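PDB 2GK3: putative cytoplasmic protein from Salmonella typhimurium, which is of unknown function but assembles as a hexamer and belongs to a family related to class I glutamine amidotransferases. Local coordinates for residues 186-199 and 203-215. Numbering follows the deposited sequence.
Sequences FLGYNQAVARDDAD and TINNDPLLVFGEY
Tyr189 and Gln191 reach across from strand 185-194 to the tight turn joining strands 199-204 and 207-215, in a contact where strand 185-194 meets this beta-hairpin through side chains; Asp199 and Phe212 are a backbone pair within the hairpin, at the end away from its turn. Ile204 lays its CG2 over one face of the Tyr189 ring, a CH-pi contact 3.6 Å from the ring centroid and only 8° off its normal. With CG1 anti to the backbone N (chi1 -170°), the longer branch of Ile204 runs on to place CD1 3.8 Å from Phe186 CB, and this one beta-branched residue touches both aromatic side chains. The Tyr189 hydroxyl donates a hydrogen bond to Asp207 OD2, which lies in the ring plane; the OH-OD2 distance of 2.5 Å is very short and its exact length uncertain. Asn205 ND2 donates to the same OH at 3.1 Å; the hydroxyl thus has both a donor and an acceptor as partners. Extended Gln191 brings NE2 to Asp207 OD2 at 2.9 Å on the syn side but 32° out of the carboxylate plane, its amide perpendicular to the carboxylate. OD2 therefore takes two bonds.

Ile204 to Asp207 form a type I' turn, the classic two-residue connection of a beta-hairpin; Asn205 and Asn206 both suit it, asparagine tolerating positive phi better than most residues. In what is probably a glutamine-amidotransferase-like fold, the hairpin leads into strand 218-223, which runs parallel to strand 120-124.

Beyond the turn, Pro208 packs CG 3.3 Å from Ala192 O, and a water donates to Asn190 O and Pro208 O and accepts from Ala192 N, bridging the two backbones. Small Ala198 lets the chain come close, its CB 3.6 Å from Val211 CG1. Asp199 and Phe212 exchange two backbone hydrogen bonds as an antiparallel pair, while the Phe212 ring stacks with His174 and meets Phe252 edge-to-face.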
loop_
_atom_site.group_PDB
_atom_site.type_symbol
_atom_site.label_atom_id
_atom_site.label_comp_id
_atom_site.label_asym_id
_atom_site.label_seq_id
_atom_site.Cartn_x
_atom_site.Cartn_y
_atom_site.Cartn_z
ATOM N N PHE E 186 6.231 -11.634 30.064
ATOM C CA PHE E 186 5.487 -11.396 28.828
ATOM C C PHE E 186 5.536 -9.925 28.539
ATOM O O PHE E 186 5.585 -9.115 29.473
ATOM C CB PHE E 186 4.027 -11.813 28.981
ATOM C CG PHE E 186 3.860 -13.258 29.228
ATOM C CD1 PHE E 186 4.043 -13.778 30.513
ATOM C CD2 PHE E 186 3.571 -14.117 28.168
ATOM C CE1 PHE E 186 3.945 -15.135 30.752
ATOM C CE2 PHE E 186 3.469 -15.479 28.383
ATOM C CZ PHE E 186 3.656 -15.999 29.677
ATOM N N LEU E 187 5.509 -9.565 27.255
ATOM C CA LEU E 187 5.670 -8.165 26.863
ATOM C C LEU E 187 4.332 -7.486 26.521
ATOM O O LEU E 187 4.287 -6.361 26.012
ATOM C CB LEU E 187 6.722 -8.051 25.751
ATOM C CG LEU E 187 8.208 -7.777 26.125
ATOM C CD1 LEU E 187 8.659 -8.210 27.513
ATOM C CD2 LEU E 187 9.154 -8.331 25.118
ATOM N N GLY E 188 3.237 -8.171 26.842
ATOM C CA GLY E 188 1.916 -7.697 26.461
ATOM C C GLY E 188 0.867 -8.782 26.511
ATOM O O GLY E 188 1.191 -9.963 26.623
ATOM N N TYR E 189 -0.397 -8.364 26.452
ATOM C CA TYR E 189 -1.534 -9.273 26.505
ATOM C C TYR E 189 -2.806 -8.549 26.076
ATOM O O TYR E 189 -2.837 -7.311 26.039
ATOM C CB TYR E 189 -1.694 -9.895 27.910
ATOM C CG TYR E 189 -2.021 -8.899 29.024
ATOM C CD1 TYR E 189 -3.333 -8.740 29.473
ATOM C CD2 TYR E 189 -1.015 -8.152 29.636
ATOM C CE1 TYR E 189 -3.645 -7.856 30.503
ATOM C CE2 TYR E 189 -1.305 -7.260 30.675
ATOM C CZ TYR E 189 -2.626 -7.115 31.104
ATOM O OH TYR E 189 -2.932 -6.218 32.107
ATOM N N ASN E 190 -3.831 -9.331 25.737
ATOM C CA ASN E 190 -5.182 -8.821 25.516
ATOM C C ASN E 190 -5.923 -8.765 26.848
ATOM O O ASN E 190 -6.008 -9.776 27.565
ATOM C CB ASN E 190 -5.955 -9.722 24.558
ATOM C CG ASN E 190 -5.380 -9.732 23.156
ATOM O OD1 ASN E 190 -4.692 -10.678 22.774
ATOM N ND2 ASN E 190 -5.663 -8.694 22.382
ATOM N N GLN E 191 -6.451 -7.587 27.181
ATOM C CA GLN E 191 -7.196 -7.410 28.429
ATOM C C GLN E 191 -8.642 -7.845 28.296
ATOM O O GLN E 191 -9.378 -7.337 27.468
ATOM C CB GLN E 191 -7.169 -5.953 28.888
ATOM C CG GLN E 191 -7.846 -5.735 30.244
ATOM C CD GLN E 191 -7.657 -4.336 30.754
ATOM O OE1 GLN E 191 -8.069 -3.370 30.119
ATOM N NE2 GLN E 191 -7.017 -4.212 31.900
ATOM N N ALA E 192 -9.055 -8.783 29.133
ATOM C CA ALA E 192 -10.448 -9.217 29.133
ATOM C C ALA E 192 -10.916 -9.396 30.592
ATOM O O ALA E 192 -10.123 -9.304 31.516
ATOM C CB ALA E 192 -10.617 -10.493 28.320
ATOM N N VAL E 193 -12.211 -9.592 30.774
ATOM C CA VAL E 193 -12.779 -9.857 32.074
ATOM C C VAL E 193 -13.295 -11.300 32.035
ATOM O O VAL E 193 -14.041 -11.677 31.120
ATOM C CB VAL E 193 -13.926 -8.859 32.398
ATOM C CG1 VAL E 193 -14.575 -9.212 33.728
ATOM C CG2 VAL E 193 -13.397 -7.394 32.409
ATOM N N ALA E 194 -12.877 -12.107 33.005
ATOM C CA ALA E 194 -13.393 -13.472 33.113
ATOM C C ALA E 194 -14.912 -13.468 33.362
ATOM O O ALA E 194 -15.401 -12.662 34.142
ATOM C CB ALA E 194 -12.681 -14.203 34.227
ATOM N N ARG E 195 -15.658 -14.355 32.703
ATOM C CA ARG E 195 -17.055 -14.569 33.092
ATOM C C ARG E 195 -17.041 -15.043 34.565
ATOM O O ARG E 195 -16.149 -15.815 34.944
ATOM C CB ARG E 195 -17.743 -15.560 32.146
ATOM C CG ARG E 195 -17.963 -14.993 30.736
ATOM C CD ARG E 195 -18.756 -15.916 29.800
ATOM N NE ARG E 195 -18.806 -15.386 28.423
ATOM C CZ ARG E 195 -19.644 -14.435 28.020
ATOM N NH1 ARG E 195 -20.520 -13.916 28.882
ATOM N NH2 ARG E 195 -19.617 -13.992 26.763
ATOM N N ASP E 196 -17.970 -14.569 35.412
ATOM C CA ASP E 196 -17.905 -14.939 36.856
ATOM C C ASP E 196 -18.284 -16.418 37.043
ATOM O O ASP E 196 -18.346 -16.964 38.117
ATOM C CB ASP E 196 -18.651 -13.956 37.797
ATOM C CG ASP E 196 -20.162 -13.891 37.563
ATOM O OD1 ASP E 196 -20.786 -12.938 38.114
ATOM O OD2 ASP E 196 -20.743 -14.747 36.864
ATOM N N ASP E 197 -18.468 -17.025 35.891
ATOM C CA ASP E 197 -18.786 -18.402 35.644
ATOM C C ASP E 197 -17.512 -19.250 35.544
ATOM O O ASP E 197 -17.499 -20.448 35.840
ATOM C CB ASP E 197 -19.430 -18.373 34.240
ATOM C CG ASP E 197 -20.608 -19.207 34.170
ATOM O OD1 ASP E 197 -21.289 -19.214 33.137
ATOM O OD2 ASP E 197 -20.852 -19.866 35.200
ATOM N N ALA E 198 -16.453 -18.609 35.062
ATOM C CA ALA E 198 -15.273 -19.288 34.578
ATOM C C ALA E 198 -14.207 -19.413 35.654
ATOM O O ALA E 198 -14.309 -18.793 36.705
ATOM C CB ALA E 198 -14.729 -18.546 33.385
ATOM N N ASP E 199 -13.180 -20.219 35.376
ATOM C CA ASP E 199 -12.111 -20.466 36.323
ATOM C C ASP E 199 -10.853 -19.750 35.864
ATOM O O ASP E 199 -10.252 -20.143 34.857
ATOM C CB ASP E 199 -11.833 -21.979 36.463
ATOM C CG ASP E 199 -13.088 -22.792 36.819
ATOM O OD1 ASP E 199 -13.801 -22.487 37.828
ATOM O OD2 ASP E 199 -13.373 -23.764 36.075
ATOM N N THR E 203 -2.796 -15.138 36.161
ATOM C CA THR E 203 -3.060 -13.721 35.931
ATOM C C THR E 203 -1.787 -13.037 35.465
ATOM O O THR E 203 -0.686 -13.572 35.581
ATOM C CB THR E 203 -3.522 -13.005 37.208
ATOM O OG1 THR E 203 -2.502 -13.167 38.195
ATOM C CG2 THR E 203 -4.857 -13.575 37.748
ATOM N N ILE E 204 -1.956 -11.827 34.959
ATOM C CA ILE E 204 -0.865 -11.044 34.455
ATOM C C ILE E 204 -1.293 -9.616 34.775
ATOM O O ILE E 204 -2.402 -9.232 34.415
ATOM C CB ILE E 204 -0.703 -11.322 32.916
ATOM C CG1 ILE E 204 0.580 -10.707 32.348
ATOM C CG2 ILE E 204 -1.973 -10.932 32.112
ATOM C CD1 ILE E 204 0.864 -11.126 30.886
ATOM N N ASN E 205 -0.476 -8.862 35.513
ATOM C CA ASN E 205 -0.820 -7.466 35.881
ATOM C C ASN E 205 -2.188 -7.418 36.572
ATOM O O ASN E 205 -2.969 -6.473 36.414
ATOM C CB ASN E 205 -0.798 -6.585 34.626
ATOM C CG ASN E 205 -0.846 -5.095 34.931
ATOM O OD1 ASN E 205 -0.349 -4.632 35.969
ATOM N ND2 ASN E 205 -1.433 -4.323 33.997
ATOM N N ASN E 206 -2.474 -8.479 37.321
ATOM C CA ASN E 206 -3.763 -8.678 37.973
ATOM C C ASN E 206 -4.965 -8.878 37.025
ATOM O O ASN E 206 -6.097 -9.013 37.487
ATOM C CB ASN E 206 -4.029 -7.587 39.039
ATOM C CG ASN E 206 -2.929 -7.535 40.109
ATOM O OD1 ASN E 206 -2.601 -8.543 40.738
ATOM N ND2 ASN E 206 -2.347 -6.366 40.296
ATOM N N ASP E 207 -4.728 -8.919 35.715
ATOM C CA ASP E 207 -5.806 -9.256 34.766
ATOM C C ASP E 207 -5.771 -10.768 34.518
ATOM O O ASP E 207 -4.744 -11.400 34.739
ATOM C CB ASP E 207 -5.644 -8.521 33.438
ATOM C CG ASP E 207 -6.029 -7.054 33.511
ATOM O OD1 ASP E 207 -7.110 -6.716 34.052
ATOM O OD2 ASP E 207 -5.248 -6.232 32.979
ATOM N N PRO E 208 -6.894 -11.356 34.067
ATOM C CA PRO E 208 -6.811 -12.801 33.807
ATOM C C PRO E 208 -5.807 -13.101 32.682
ATOM O O PRO E 208 -5.638 -12.275 31.753
ATOM C CB PRO E 208 -8.236 -13.179 33.382
ATOM C CG PRO E 208 -8.937 -11.929 33.109
ATOM C CD PRO E 208 -8.226 -10.797 33.766
ATOM N N LEU E 209 -5.129 -14.246 32.794
ATOM C CA LEU E 209 -4.210 -14.710 31.742
ATOM C C LEU E 209 -4.620 -16.083 31.187
ATOM O O LEU E 209 -4.674 -16.280 29.966
ATOM C CB LEU E 209 -2.751 -14.725 32.230
ATOM C CG LEU E 209 -1.686 -15.345 31.306
ATOM C CD1 LEU E 209 -1.564 -14.591 29.989
ATOM C CD2 LEU E 209 -0.322 -15.410 31.997
ATOM N N LEU E 210 -4.882 -17.030 32.083
ATOM C CA LEU E 210 -5.384 -18.342 31.679
ATOM C C LEU E 210 -6.737 -18.588 32.319
ATOM O O LEU E 210 -6.852 -18.554 33.538
ATOM C CB LEU E 210 -4.382 -19.450 32.043
ATOM C CG LEU E 210 -4.684 -20.878 31.575
ATOM C CD1 LEU E 210 -4.813 -21.012 30.023
ATOM C CD2 LEU E 210 -3.633 -21.837 32.127
ATOM N N VAL E 211 -7.745 -18.847 31.487
ATOM C CA VAL E 211 -9.137 -18.956 31.929
ATOM C C VAL E 211 -9.804 -20.178 31.291
ATOM O O VAL E 211 -9.716 -20.368 30.074
ATOM C CB VAL E 211 -9.973 -17.686 31.552
ATOM C CG1 VAL E 211 -11.436 -17.825 32.020
ATOM C CG2 VAL E 211 -9.333 -16.404 32.132
ATOM N N PHE E 212 -10.473 -20.981 32.124
ATOM C CA PHE E 212 -11.191 -22.182 31.664
ATOM C C PHE E 212 -12.699 -22.034 31.840
ATOM O O PHE E 212 -13.171 -21.508 32.843
ATOM C CB PHE E 212 -10.676 -23.451 32.385
ATOM C CG PHE E 212 -9.248 -23.798 32.045
ATOM C CD1 PHE E 212 -8.955 -24.535 30.905
ATOM C CD2 PHE E 212 -8.195 -23.347 32.841
ATOM C CE1 PHE E 212 -7.639 -24.823 30.562
ATOM C CE2 PHE E 212 -6.885 -23.640 32.518
ATOM C CZ PHE E 212 -6.602 -24.376 31.380
ATOM N N GLY E 213 -13.461 -22.491 30.864
ATOM C CA GLY E 213 -14.904 -22.526 31.027
ATOM C C GLY E 213 -15.567 -23.685 30.327
ATOM O O GLY E 213 -14.903 -24.635 29.900
ATOM N N GLU E 214 -16.886 -23.605 30.211
ATOM C CA GLU E 214 -17.645 -24.616 29.506
ATOM C C GLU E 214 -18.678 -23.923 28.660
ATOM O O GLU E 214 -19.052 -22.776 28.931
ATOM C CB GLU E 214 -18.294 -25.588 30.485
ATOM C CG GLU E 214 -17.295 -26.136 31.508
ATOM C CD GLU E 214 -17.835 -27.274 32.351
ATOM O OE1 GLU E 214 -18.822 -27.913 31.928
ATOM O OE2 GLU E 214 -17.247 -27.541 33.432
ATOM N N TYR E 215 -19.105 -24.605 27.611
ATOM C CA TYR E 215 -20.157 -24.123 26.750
ATOM C C TYR E 215 -20.954 -25.307 26.220
ATOM O O TYR E 215 -20.535 -25.976 25.248
ATOM C CB TYR E 215 -19.584 -23.301 25.592
ATOM C CG TYR E 215 -20.665 -22.691 24.740
ATOM C CD1 TYR E 215 -21.397 -21.602 25.194
ATOM C CD2 TYR E 215 -20.980 -23.221 23.503
ATOM C CE1 TYR E 215 -22.403 -21.051 24.434
ATOM C CE2 TYR E 215 -21.974 -22.673 22.736
ATOM C CZ TYR E 215 -22.686 -21.596 23.212
ATOM O OH TYR E 215 -23.672 -21.053 22.451
HETATM O O HOH W 1 -6.784 -10.152 30.240
#